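Local coordinates for protein ApRick protease (PDB 5C9F) that is the retropepsin-like protease domain of a longer rickettsial membrane protein and probably cleaves peptide bonds as an aspartic endopeptidase, at residues 25-29 and 30-34; 99-102 and 103-107; 117-121 and 122-126. All blocks are in the same frame, centred on the assembly; numbering follows the deposited sequence.

Interaction 1 (25-29 and 30-34); sequences AFVNN and VKIKF
Val27 and Val30 face each other across a tight reversal of the chain, and their backbones exchange two hydrogen bonds: Val27 N to Val30 O at 2.8 Å, and Val30 N to Val27 O at 2.9 Å. The second, which closes the turn, is the more bent, 153° at the hydrogen. Two residues further along each strand, Ala25 and Ile32 form the next hydrogen-bonded pair, with 2.7 Å from Ile32 N to Ala25 O. Between them Phe26 and Lys31 make the non-hydrogen-bonded pair. This is a two-residue beta hairpin joining strands 22-27 and 30-36 of the protease fold, closed by a type I' turn in which Asn28 and Asn29 both take positive phi angles, a conformation asparagine tolerates well. Asn28 OD1 receives a hydrogen bond from Ser82 N on the adjoining strand. The apolar contacts collect on the face of Ala25, Val27, Ile32 and Phe34. Val27 CG2, anti to its carbonyl carbon, meets Ile32 CG1 at 3.9 Å and also reaches the edge of the Phe34 ring in its plane. Ala25 CB approaches the same edge, 3.7 Å from Phe34 CE2, while Ile32 CG2 lies over one ring face. On the exposed face Lys31 CA sits over the Phe26 ring, with Lys31 CB 3.9 Å from Phe26 CE2 and the rest of the lysine chain running extended away from it.

Interaction 2 (99-102 and 103-107); sequences GDLD and ISLLG
Leu101 folds its isobutyl group over the carbonyl oxygen of Ile103, with Leu101 CG 3.4 Å from Ile103 O. The chain here is entering strand 104-106, where Leu105 and Leu106, with the following Gly107, match the hydrophobic-hydrophobic-glycine motif of retropepsins; that strand runs parallel to strand 30-36 and also bonds to Ala44, an arrangement consistent with the psi structure of aspartic proteases, and the backbone of Leu106 also bonds to Asp37. Gly107 closes the motif as the N-cap of helix 108-111. Ahead of the strand the chain is a loop, and Leu101 brings it back onto the following residues: with CG roughly anti to the backbone N (chi1 -152°), the branch lies beside the Ile103 carbonyl, Leu101 CD2 being 3.7 Å from Ile103 O. Thr46 and Ala44 touch the same leucine. Ile103 itself turns its side chain elsewhere, onto Tyr22 and Met35, and contributes to this contact mainly through its carbonyl. Ser104, buried, also points away from the loop; its OG is held twice, by Asp49 OD2 and by Thr46 N, which fixes the hydroxyl's position. Leu105 completes the contact from two residues further on, its side chain crossing that of Leu101 at an oblique angle until the two CD1 methyls, Leu101 CD1 and Leu105 CD1, stand 4.1 Å apart.

Interaction 3 (117-121 and 122-126); sequences FRIDK and DLLIL
The beta hairpin of strands 116-120 and 123-131 forms two-thirds of a three-stranded antiparallel sheet, in which the long strand 2-14 flanks 123-131 on its other side. A type I' turn from Asp120 to Leu123 reverses the chain, with Lys121 and Asp122 at positive phi angles. Asp120 N donates to Leu123 O at 2.8 Å; the return bond, Leu123 N to Asp120 O, is longer at 3.0 Å and more bent, 139° at the hydrogen. Arg118 and Ile125 make the next hydrogen-bonded pair, Ile125 N to Arg118 O measuring 2.8 Å. Phe117, Ile119, Leu124 and Leu126 share one face. There Leu124 CG stands anti to its backbone N (chi1 157°), and with chi2 at 63° CD1 comes against the edge of the Phe117 ring, in its plane and tightly packed at 3.3 Å from Phe117 CE1. The same methyl is 3.9 Å from Ile119 CG1, so one leucine branch bridges two residues of the facing strand. Leu126 runs alongside Phe117, pointing the same way, with Leu126 CD2 3.6 Å from Phe117 CD1. Leu111 of helix 108-111 touches both Phe117 and Leu126. On the other face Leu123 packs on Ile12 of a second subunit, and Arg118, Asp120 and Ile125 pack on Tyr2 of a third. Apolar side chains on both faces are consistent with a hairpin that belongs at once to the fold and to the assembly interface, while a salt bridge from Asp122 OD1 to Arg15 NE, in the loop just after strand 2-14, holds its turn.

Interactions 1 and 3 apply one solution, a hairpin closed by a type I' turn, in different settings. Interaction 1 is partly buried about 9 Å from the chain centre, by centres, whereas interaction 3 lies about 16 Å out, in a separate sheet, and alone of the three touches other subunits. Interaction 2 is a surface contact at a loop-to-strand junction, built from apolar packing without the cross-strand bonds of the hairpins. It nevertheless belongs to the same sheet as interaction 1: strands 30-36 and 104-106 are parallel neighbours, and Phe34 CD1 packs 3.6 Å from Ser104 CB. Interaction 3 touches neither, its nearest atoms being about 6 Å from interaction 2.

Interaction 1 (25-29 and 30-34)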
loop_
_atom_site.group_PDB
_atom_site.type_symbol
_atom_site.label_atom_id
_atom_site.label_comp_id
_atom_site.label_asym_id
_atom_site.label_seq_id
_atom_site.Cartn_x
_atom_site.Cartn_y
_atom_site.Cartn_z
ATOM N N ALA A 25 -18.279 12.625 -5.881
ATOM C CA ALA A 25 -16.962 13.012 -6.252
ATOM C C ALA A 25 -16.862 14.517 -6.078
ATOM O O ALA A 25 -17.852 15.217 -6.184
ATOM C CB ALA A 25 -16.726 12.601 -7.708
ATOM N N PHE A 26 -15.653 15.013 -5.936
ATOM C CA PHE A 26 -15.397 16.411 -6.007
ATOM C C PHE A 26 -14.785 16.756 -7.345
ATOM O O PHE A 26 -13.689 16.308 -7.689
ATOM C CB PHE A 26 -14.519 16.867 -4.861
ATOM C CG PHE A 26 -15.243 16.838 -3.557
ATOM C CD1 PHE A 26 -15.372 15.643 -2.868
ATOM C CD2 PHE A 26 -15.850 17.986 -3.042
ATOM C CE1 PHE A 26 -16.053 15.583 -1.666
ATOM C CE2 PHE A 26 -16.560 17.929 -1.830
ATOM C CZ PHE A 26 -16.656 16.725 -1.146
ATOM N N VAL A 27 -15.556 17.496 -8.130
ATOM C CA VAL A 27 -15.175 17.863 -9.536
ATOM C C VAL A 27 -14.880 19.356 -9.492
ATOM O O VAL A 27 -15.772 20.150 -9.184
ATOM C CB VAL A 27 -16.299 17.532 -10.493
ATOM C CG1 VAL A 27 -15.895 17.848 -11.916
ATOM C CG2 VAL A 27 -16.694 16.047 -10.380
ATOM N N ASN A 28 -13.609 19.713 -9.744
ATOM C CA ASN A 28 -13.149 21.086 -9.643
ATOM C C ASN A 28 -13.608 21.706 -8.327
ATOM O O ASN A 28 -14.202 22.772 -8.301
ATOM C CB ASN A 28 -13.650 21.914 -10.830
ATOM C CG ASN A 28 -13.221 21.342 -12.144
ATOM O OD1 ASN A 28 -12.235 20.574 -12.228
ATOM N ND2 ASN A 28 -13.988 21.664 -13.198
ATOM N N ASN A 29 -13.410 20.959 -7.252
ATOM C CA ASN A 29 -13.724 21.434 -5.900
ATOM C C ASN A 29 -15.221 21.370 -5.548
ATOM O O ASN A 29 -15.579 21.782 -4.498
ATOM C CB ASN A 29 -13.120 22.904 -5.632
ATOM C CG ASN A 29 -13.011 23.220 -4.156
ATOM O OD1 ASN A 29 -13.472 24.265 -3.561
ATOM N ND2 ASN A 29 -12.353 22.323 -3.541
ATOM N N VAL A 30 -16.094 20.848 -6.408
ATOM C CA VAL A 30 -17.538 20.838 -6.183
ATOM C C VAL A 30 -18.047 19.403 -6.051
ATOM O O VAL A 30 -17.799 18.563 -6.900
ATOM C CB VAL A 30 -18.270 21.511 -7.364
ATOM C CG1 VAL A 30 -19.777 21.494 -7.209
ATOM C CG2 VAL A 30 -17.756 22.937 -7.551
ATOM N N LYS A 31 -18.816 19.159 -5.014
ATOM C CA LYS A 31 -19.392 17.848 -4.803
ATOM C C LYS A 31 -20.430 17.557 -5.850
ATOM O O LYS A 31 -21.394 18.344 -6.022
ATOM C CB LYS A 31 -20.064 17.749 -3.444
ATOM C CG LYS A 31 -20.526 16.360 -3.111
ATOM C CD LYS A 31 -21.500 16.455 -1.918
ATOM C CE LYS A 31 -21.815 15.109 -1.309
ATOM N NZ LYS A 31 -22.737 15.349 -0.164
ATOM N N ILE A 32 -20.246 16.440 -6.572
ATOM C CA ILE A 32 -21.212 16.012 -7.577
ATOM C C ILE A 32 -21.555 14.575 -7.259
ATOM O O ILE A 32 -20.679 13.777 -6.982
ATOM C CB ILE A 32 -20.621 16.067 -9.011
ATOM C CG1 ILE A 32 -20.170 17.470 -9.424
ATOM C CG2 ILE A 32 -21.632 15.550 -10.031
ATOM C CD1 ILE A 32 -21.272 18.469 -9.623
ATOM N N LYS A 33 -22.833 14.235 -7.375
ATOM C CA LYS A 33 -23.306 12.883 -7.215
ATOM C C LYS A 33 -23.410 12.193 -8.554
ATOM O O LYS A 33 -24.063 12.669 -9.459
ATOM C CB LYS A 33 -24.663 12.884 -6.529
ATOM C CG LYS A 33 -25.058 11.483 -6.078
ATOM C CD LYS A 33 -26.463 11.487 -5.511
ATOM C CE LYS A 33 -26.694 10.297 -4.607
ATOM N NZ LYS A 33 -28.119 10.225 -4.185
ATOM N N PHE A 34 -22.725 11.068 -8.689
ATOM C CA PHE A 34 -22.769 10.262 -9.905
ATOM C C PHE A 34 -23.415 8.942 -9.660
ATOM O O PHE A 34 -23.286 8.361 -8.561
ATOM C CB PHE A 34 -21.351 9.945 -10.378
ATOM C CG PHE A 34 -20.630 11.115 -10.899
ATOM C CD1 PHE A 34 -20.872 11.558 -12.179
ATOM C CD2 PHE A 34 -19.738 11.823 -10.101
ATOM C CE1 PHE A 34 -20.234 12.713 -12.660
ATOM C CE2 PHE A 34 -19.063 12.942 -10.585
ATOM C CZ PHE A 34 -19.311 13.394 -11.862
#

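Interaction 2 (99-102 and 103-107)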
loop_
_atom_site.group_PDB
_atom_site.type_symbol
_atom_site.label_atom_id
_atom_site.label_comp_id
_atom_site.label_asym_id
_atom_site.label_seq_id
_atom_site.Cartn_x
_atom_site.Cartn_y
_atom_site.Cartn_z
ATOM N N GLY A 99 -30.590 17.287 -22.281
ATOM C CA GLY A 99 -31.595 17.155 -21.264
ATOM C C GLY A 99 -32.112 15.776 -20.984
ATOM O O GLY A 99 -32.971 15.586 -20.108
ATOM N N ASP A 100 -31.593 14.773 -21.676
ATOM C CA ASP A 100 -32.106 13.415 -21.434
ATOM C C ASP A 100 -31.758 12.856 -20.045
ATOM O O ASP A 100 -32.100 11.731 -19.803
ATOM C CB ASP A 100 -31.646 12.431 -22.524
ATOM C CG ASP A 100 -32.613 11.211 -22.715
ATOM O OD1 ASP A 100 -33.632 10.988 -21.992
ATOM O OD2 ASP A 100 -32.319 10.438 -23.634
ATOM N N LEU A 101 -31.183 13.644 -19.116
ATOM C CA LEU A 101 -30.421 13.040 -18.004
ATOM C C LEU A 101 -30.822 13.389 -16.554
ATOM O O LEU A 101 -30.609 14.492 -16.050
ATOM C CB LEU A 101 -28.903 13.264 -18.220
ATOM C CG LEU A 101 -27.940 12.245 -17.625
ATOM C CD1 LEU A 101 -28.146 10.892 -18.291
ATOM C CD2 LEU A 101 -26.497 12.721 -17.785
ATOM N N ASP A 102 -31.293 12.386 -15.820
ATOM C CA ASP A 102 -31.673 12.583 -14.396
ATOM C C ASP A 102 -30.519 12.722 -13.419
ATOM O O ASP A 102 -30.560 13.512 -12.483
ATOM C CB ASP A 102 -32.544 11.402 -13.916
ATOM C CG ASP A 102 -33.557 11.818 -12.858
ATOM O OD1 ASP A 102 -34.341 12.751 -13.122
ATOM O OD2 ASP A 102 -33.577 11.205 -11.773
ATOM N N ILE A 103 -29.460 11.963 -13.644
ATOM C CA ILE A 103 -28.308 12.059 -12.765
ATOM C C ILE A 103 -27.048 11.833 -13.568
ATOM O O ILE A 103 -27.025 11.040 -14.543
ATOM C CB ILE A 103 -28.424 11.033 -11.614
ATOM C CG1 ILE A 103 -27.353 11.286 -10.594
ATOM C CG2 ILE A 103 -28.323 9.633 -12.158
ATOM C CD1 ILE A 103 -27.603 10.655 -9.259
ATOM N N SER A 104 -25.981 12.535 -13.188
ATOM C CA SER A 104 -24.756 12.403 -13.899
ATOM C C SER A 104 -24.216 11.006 -13.782
ATOM O O SER A 104 -24.446 10.339 -12.761
ATOM C CB SER A 104 -23.751 13.413 -13.381
ATOM O OG SER A 104 -24.175 14.686 -13.738
ATOM N N LEU A 105 -23.467 10.577 -14.797
ATOM C CA LEU A 105 -22.987 9.229 -14.906
ATOM C C LEU A 105 -21.498 9.195 -14.889
ATOM O O LEU A 105 -20.844 9.893 -15.620
ATOM C CB LEU A 105 -23.475 8.554 -16.218
ATOM C CG LEU A 105 -25.004 8.521 -16.450
ATOM C CD1 LEU A 105 -25.342 7.924 -17.806
ATOM C CD2 LEU A 105 -25.710 7.759 -15.343
ATOM N N LEU A 106 -20.978 8.250 -14.140
ATOM C CA LEU A 106 -19.579 7.941 -14.155
ATOM C C LEU A 106 -19.444 6.624 -14.881
ATOM O O LEU A 106 -20.061 5.612 -14.514
ATOM C CB LEU A 106 -19.167 7.746 -12.681
ATOM C CG LEU A 106 -17.714 7.895 -12.309
ATOM C CD1 LEU A 106 -17.641 7.939 -10.783
ATOM C CD2 LEU A 106 -16.958 6.718 -12.828
ATOM N N GLY A 107 -18.559 6.594 -15.852
ATOM C CA GLY A 107 -18.466 5.429 -16.753
ATOM C C GLY A 107 -17.128 4.740 -16.656
ATOM O O GLY A 107 -16.320 5.042 -15.752
#

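Interaction 3 (117-121 and 122-126)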
loop_
_atom_site.group_PDB
_atom_site.type_symbol
_atom_site.label_atom_id
_atom_site.label_comp_id
_atom_site.label_asym_id
_atom_site.label_seq_id
_atom_site.Cartn_x
_atom_site.Cartn_y
_atom_site.Cartn_z
ATOM N N PHE A 117 -11.193 -2.188 -9.266
ATOM C CA PHE A 117 -12.595 -1.859 -9.356
ATOM C C PHE A 117 -13.401 -3.166 -9.362
ATOM O O PHE A 117 -13.276 -3.965 -10.281
ATOM C CB PHE A 117 -12.812 -1.038 -10.649
ATOM C CG PHE A 117 -14.237 -1.021 -11.131
ATOM C CD1 PHE A 117 -15.269 -0.705 -10.282
ATOM C CD2 PHE A 117 -14.529 -1.264 -12.461
ATOM C CE1 PHE A 117 -16.595 -0.742 -10.741
ATOM C CE2 PHE A 117 -15.841 -1.276 -12.923
ATOM C CZ PHE A 117 -16.890 -0.997 -12.049
ATOM N N ARG A 118 -14.185 -3.421 -8.333
ATOM C CA ARG A 118 -14.922 -4.681 -8.279
ATOM C C ARG A 118 -16.321 -4.488 -7.749
ATOM O O ARG A 118 -16.552 -3.693 -6.848
ATOM C CB ARG A 118 -14.237 -5.694 -7.339
ATOM C CG ARG A 118 -15.041 -6.991 -7.268
ATOM C CD ARG A 118 -14.202 -8.138 -6.750
ATOM N NE ARG A 118 -14.692 -9.480 -7.061
ATOM C CZ ARG A 118 -14.094 -10.359 -7.863
ATOM N NH1 ARG A 118 -12.995 -10.054 -8.558
ATOM N NH2 ARG A 118 -14.634 -11.565 -8.003
ATOM N N ILE A 119 -17.266 -5.201 -8.321
ATOM C CA ILE A 119 -18.623 -5.158 -7.836
ATOM C C ILE A 119 -18.926 -6.575 -7.379
ATOM O O ILE A 119 -18.937 -7.453 -8.194
ATOM C CB ILE A 119 -19.624 -4.751 -8.947
ATOM C CG1 ILE A 119 -19.508 -3.245 -9.310
ATOM C CG2 ILE A 119 -21.060 -5.081 -8.498
ATOM C CD1 ILE A 119 -20.227 -2.843 -10.573
ATOM N N ASP A 120 -19.222 -6.742 -6.102
ATOM C CA ASP A 120 -19.448 -8.039 -5.438
ATOM C C ASP A 120 -20.614 -8.045 -4.429
ATOM O O ASP A 120 -20.531 -7.314 -3.442
ATOM C CB ASP A 120 -18.208 -8.334 -4.594
ATOM C CG ASP A 120 -18.232 -9.710 -3.954
ATOM O OD1 ASP A 120 -18.418 -10.710 -4.679
ATOM O OD2 ASP A 120 -18.048 -9.787 -2.717
ATOM N N LYS A 121 -21.667 -8.834 -4.620
ATOM C CA LYS A 121 -22.722 -8.976 -3.581
ATOM C C LYS A 121 -23.228 -7.636 -2.950
ATOM O O LYS A 121 -23.171 -7.455 -1.719
ATOM C CB LYS A 121 -22.224 -9.869 -2.415
ATOM C CG LYS A 121 -21.709 -11.271 -2.756
ATOM C CD LYS A 121 -22.900 -12.226 -2.916
ATOM C CE LYS A 121 -22.699 -13.283 -3.979
ATOM N NZ LYS A 121 -23.192 -12.841 -5.311
ATOM N N ASP A 122 -23.729 -6.726 -3.787
ATOM C CA ASP A 122 -24.296 -5.420 -3.372
ATOM C C ASP A 122 -23.248 -4.446 -2.888
ATOM O O ASP A 122 -23.590 -3.460 -2.249
ATOM C CB ASP A 122 -25.428 -5.553 -2.352
ATOM C CG ASP A 122 -26.610 -6.273 -2.927
ATOM O OD1 ASP A 122 -26.817 -6.182 -4.168
ATOM O OD2 ASP A 122 -27.310 -6.953 -2.165
ATOM N N LEU A 123 -21.975 -4.702 -3.214
ATOM C CA LEU A 123 -20.864 -3.766 -2.876
ATOM C C LEU A 123 -20.016 -3.428 -4.062
ATOM O O LEU A 123 -19.723 -4.277 -4.909
ATOM C CB LEU A 123 -19.899 -4.395 -1.892
ATOM C CG LEU A 123 -20.408 -4.697 -0.520
ATOM C CD1 LEU A 123 -19.307 -5.411 0.267
ATOM C CD2 LEU A 123 -20.886 -3.418 0.180
ATOM N N LEU A 124 -19.632 -2.158 -4.129
ATOM C CA LEU A 124 -18.701 -1.686 -5.153
ATOM C C LEU A 124 -17.452 -1.303 -4.394
ATOM O O LEU A 124 -17.524 -0.531 -3.439
ATOM C CB LEU A 124 -19.307 -0.498 -5.879
ATOM C CG LEU A 124 -18.373 0.514 -6.606
ATOM C CD1 LEU A 124 -17.643 -0.171 -7.694
ATOM C CD2 LEU A 124 -19.215 1.622 -7.211
ATOM N N ILE A 125 -16.309 -1.812 -4.834
ATOM C CA ILE A 125 -15.051 -1.601 -4.139
ATOM C C ILE A 125 -14.043 -0.999 -5.126
ATOM O O ILE A 125 -13.757 -1.573 -6.189
ATOM C CB ILE A 125 -14.503 -2.917 -3.546
ATOM C CG1 ILE A 125 -15.532 -3.554 -2.596
ATOM C CG2 ILE A 125 -13.185 -2.663 -2.843
ATOM C CD1 ILE A 125 -16.108 -4.872 -3.061
ATOM N N LEU A 126 -13.601 0.212 -4.815
ATOM C CA LEU A 126 -12.549 0.890 -5.592
ATOM C C LEU A 126 -11.268 0.911 -4.738
ATOM O O LEU A 126 -11.303 1.349 -3.606
ATOM C CB LEU A 126 -12.927 2.284 -5.866
ATOM C CG LEU A 126 -14.263 2.414 -6.646
ATOM C CD1 LEU A 126 -14.679 3.854 -6.735
ATOM C CD2 LEU A 126 -14.152 1.840 -8.033
#